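Local coordinates for outer membrane protein TP0453 (Treponema pallidum, PDB 3K8G), which alters membrane permeability at acidic pH and might take part in ligand transport at the outer membrane, at residues Asn210-Phe215 and Glu232-Ile237. Sequence-based numbering, arbitrary orientation.
Sequences NAKINF and EGDRLI
Ile213 and Leu236 make the apolar part of this contact: CG2 of Ile213 lies 4.2 Å from CD1 of Leu236, and the two side chains cross at about a right angle, so they meet through single methyl groups rather than along their lengths. Both CB atoms point toward the opposing segment. CG of Leu236 stands anti to the backbone N (chi1 -175°), and the second torsion turns CD1 rather than CD2 to Ile213. Val231 and Leu208 touch both residues.

The polar approaches stop short of bonding. No hydrogen bond spans the segments. NZ of Lys212 stands 4.4 Å from OD1 of Asp234, too far for a salt bridge, though the opposite charges may attract weakly. The other carboxylate oxygen, OD2, is 4.2 Å from ND2 of Asn210, and the amide and carboxylate planes are turned 90° apart.

A type II' turn runs from Glu232 to Arg235, closed by reciprocal bonds of 2.8 Å from Glu232 N to Arg235 O and 2.9 Å from Arg235 N to Glu232 O. Gly233 takes the second position of the turn, whose positive phi (54°) favours glycine.

The contact buries 153 Å² and lies at the surface, its centre about 27 Å from the centre of the chain. It lays the loop that leads from strand 199-207 to helix 215-225, thought to be amphipathic and N-capped by Asn214, whose OD1 accepts a hydrogen bond from Ile217 N, against the beta hairpin of strands 228-232 and 235-244, at one end of the U-shaped beta-half-barrel.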
ATOM      1  N   ASN A 210      -6.168 -24.784 -10.392  1.00 31.09           N
ATOM      2  CA  ASN A 210      -6.869 -26.070 -10.534  1.00 31.92           C
ATOM      3  C   ASN A 210      -6.727 -26.946  -9.285  1.00 34.13           C
ATOM      4  O   ASN A 210      -7.377 -27.989  -9.152  1.00 32.99           O
ATOM      5  CB  ASN A 210      -6.424 -26.815 -11.812  1.00 31.19           C
ATOM      6  CG  ASN A 210      -6.902 -26.127 -13.084  1.00 31.53           C
ATOM      7  OD1 ASN A 210      -6.120 -25.906 -14.021  1.00 33.03           O
ATOM      8  ND2 ASN A 210      -8.190 -25.779 -13.126  1.00 26.65           N
ATOM      9  N   ALA A 211      -5.877 -26.496  -8.368  1.00 37.63           N
ATOM     10  CA  ALA A 211      -5.669 -27.167  -7.076  1.00 40.51           C
ATOM     11  C   ALA A 211      -6.958 -27.230  -6.257  1.00 41.52           C
ATOM     12  O   ALA A 211      -7.637 -26.221  -6.095  1.00 41.50           O
ATOM     13  CB  ALA A 211      -4.574 -26.429  -6.273  1.00 40.10           C
ATOM     14  N   LYS A 212      -7.294 -28.417  -5.757  1.00 44.09           N
ATOM     15  CA  LYS A 212      -8.400 -28.556  -4.807  1.00 45.87           C
ATOM     16  C   LYS A 212      -7.941 -28.389  -3.364  1.00 46.27           C
ATOM     17  O   LYS A 212      -6.824 -28.759  -2.999  1.00 45.65           O
ATOM     18  CB  LYS A 212      -9.132 -29.890  -4.989  1.00 46.49           C
ATOM     19  CG  LYS A 212     -10.526 -29.757  -5.609  1.00 48.18           C
ATOM     20  CD  LYS A 212     -10.478 -29.115  -6.992  1.00 47.98           C
ATOM     21  CE  LYS A 212     -11.842 -28.601  -7.417  1.00 48.60           C
ATOM     22  NZ  LYS A 212     -11.724 -27.716  -8.615  1.00 51.51           N
ATOM     23  N   ILE A 213      -8.804 -27.793  -2.554  1.00 47.61           N
ATOM     24  CA  ILE A 213      -8.600 -27.797  -1.116  1.00 49.64           C
ATOM     25  C   ILE A 213      -9.749 -28.591  -0.478  1.00 50.70           C
ATOM     26  O   ILE A 213     -10.927 -28.243  -0.627  1.00 51.08           O
ATOM     27  CB  ILE A 213      -8.377 -26.356  -0.540  1.00 50.15           C
ATOM     28  CG1 ILE A 213      -8.104 -26.396   0.970  1.00 50.48           C
ATOM     29  CG2 ILE A 213      -9.532 -25.410  -0.899  1.00 51.74           C
ATOM     30  CD1 ILE A 213      -7.411 -25.162   1.502  1.00 49.44           C
ATOM     31  N   ASN A 214      -9.392 -29.700   0.166  1.00 51.72           N
ATOM     32  CA  ASN A 214     -10.359 -30.578   0.832  1.00 53.23           C
ATOM     33  C   ASN A 214     -10.909 -29.953   2.123  1.00 53.40           C
ATOM     34  O   ASN A 214     -10.398 -28.933   2.581  1.00 53.02           O
ATOM     35  CB  ASN A 214      -9.727 -31.952   1.112  1.00 53.51           C
ATOM     36  CG  ASN A 214      -8.337 -31.854   1.754  1.00 55.85           C
ATOM     37  OD1 ASN A 214      -8.022 -30.893   2.465  1.00 59.91           O
ATOM     38  ND2 ASN A 214      -7.505 -32.860   1.509  1.00 55.32           N
ATOM     39  N   PHE A 215     -11.944 -30.563   2.698  1.00 54.38           N
ATOM     40  CA  PHE A 215     -12.556 -30.050   3.935  1.00 55.47           C
ATOM     41  C   PHE A 215     -11.634 -30.050   5.172  1.00 54.98           C
ATOM     42  O   PHE A 215     -11.679 -29.106   5.957  1.00 54.19           O
ATOM     43  CB  PHE A 215     -13.891 -30.751   4.229  1.00 56.55           C
ATOM     44  CG  PHE A 215     -15.090 -30.037   3.656  1.00 60.55           C
ATOM     45  CD1 PHE A 215     -15.262 -29.922   2.272  1.00 63.18           C
ATOM     46  CD2 PHE A 215     -16.052 -29.481   4.501  1.00 63.58           C
ATOM     47  CE1 PHE A 215     -16.370 -29.257   1.738  1.00 64.28           C
ATOM     48  CE2 PHE A 215     -17.169 -28.816   3.978  1.00 65.34           C
ATOM     49  CZ  PHE A 215     -17.326 -28.703   2.591  1.00 65.58           C
ATOM     50  N   GLU A 232     -15.267 -20.748  -3.722  1.00 32.45           N
ATOM     51  CA  GLU A 232     -16.177 -20.294  -4.769  1.00 33.62           C
ATOM     52  C   GLU A 232     -15.428 -20.402  -6.092  1.00 32.35           C
ATOM     53  O   GLU A 232     -14.458 -19.674  -6.317  1.00 32.65           O
ATOM     54  CB  GLU A 232     -16.584 -18.829  -4.560  1.00 34.21           C
ATOM     55  CG  GLU A 232     -17.431 -18.522  -3.307  1.00 40.44           C
ATOM     56  CD  GLU A 232     -18.063 -17.126  -3.370  1.00 47.84           C
ATOM     57  OE1 GLU A 232     -18.297 -16.511  -2.308  1.00 52.96           O
ATOM     58  OE2 GLU A 232     -18.325 -16.635  -4.486  1.00 51.22           O
ATOM     59  N   GLY A 233     -15.868 -21.301  -6.969  1.00 31.47           N
ATOM     60  CA  GLY A 233     -15.132 -21.562  -8.207  1.00 29.37           C
ATOM     61  C   GLY A 233     -13.697 -21.913  -7.867  1.00 28.86           C
ATOM     62  O   GLY A 233     -13.443 -22.835  -7.095  1.00 27.96           O
ATOM     63  N   ASP A 234     -12.756 -21.135  -8.397  1.00 28.22           N
ATOM     64  CA  ASP A 234     -11.333 -21.371  -8.152  1.00 27.83           C
ATOM     65  C   ASP A 234     -10.730 -20.425  -7.087  1.00 26.57           C
ATOM     66  O   ASP A 234      -9.512 -20.206  -7.052  1.00 24.68           O
ATOM     67  CB  ASP A 234     -10.563 -21.285  -9.483  1.00 29.89           C
ATOM     68  CG  ASP A 234     -10.746 -22.541 -10.358  1.00 36.06           C
ATOM     69  OD1 ASP A 234     -11.386 -23.525  -9.908  1.00 39.42           O
ATOM     70  OD2 ASP A 234     -10.236 -22.543 -11.499  1.00 38.58           O
ATOM     71  N   ARG A 235     -11.579 -19.903  -6.198  1.00 24.72           N
ATOM     72  CA  ARG A 235     -11.136 -18.946  -5.189  1.00 24.10           C
ATOM     73  C   ARG A 235     -11.494 -19.357  -3.765  1.00 23.07           C
ATOM     74  O   ARG A 235     -12.662 -19.679  -3.472  1.00 22.93           O
ATOM     75  CB  ARG A 235     -11.746 -17.571  -5.448  1.00 24.39           C
ATOM     76  CG  ARG A 235     -11.250 -16.870  -6.704  1.00 27.56           C
ATOM     77  CD  ARG A 235     -11.908 -15.500  -6.804  1.00 40.65           C
ATOM     78  NE  ARG A 235     -13.368 -15.581  -6.695  1.00 48.86           N
ATOM     79  CZ  ARG A 235     -14.146 -14.735  -6.008  1.00 50.03           C
ATOM     80  NH1 ARG A 235     -13.623 -13.719  -5.313  1.00 48.50           N
ATOM     81  NH2 ARG A 235     -15.463 -14.932  -5.993  1.00 49.13           N
ATOM     82  N   LEU A 236     -10.488 -19.330  -2.894  1.00 20.38           N
ATOM     83  CA  LEU A 236     -10.678 -19.520  -1.469  1.00 19.45           C
ATOM     84  C   LEU A 236     -11.054 -18.188  -0.844  1.00 20.81           C
ATOM     85  O   LEU A 236     -10.314 -17.211  -0.973  1.00 19.26           O
ATOM     86  CB  LEU A 236      -9.387 -20.038  -0.847  1.00 20.83           C
ATOM     87  CG  LEU A 236      -9.500 -20.398   0.645  1.00 25.83           C
ATOM     88  CD1 LEU A 236     -10.352 -21.666   0.806  1.00 25.35           C
ATOM     89  CD2 LEU A 236      -8.115 -20.567   1.267  1.00 26.32           C
ATOM     90  N   ILE A 237     -12.190 -18.158  -0.150  1.00 19.58           N
ATOM     91  CA  ILE A 237     -12.676 -16.951   0.515  1.00 19.47           C
ATOM     92  C   ILE A 237     -12.602 -17.134   2.014  1.00 20.08           C
ATOM     93  O   ILE A 237     -13.121 -18.114   2.554  1.00 20.65           O
ATOM     94  CB  ILE A 237     -14.132 -16.644   0.126  1.00 21.22           C
ATOM     95  CG1 ILE A 237     -14.332 -16.773  -1.394  1.00 21.17           C
ATOM     96  CG2 ILE A 237     -14.605 -15.285   0.726  1.00 21.11           C
ATOM     97  CD1 ILE A 237     -13.760 -15.635  -2.200  1.00 25.85           C
TER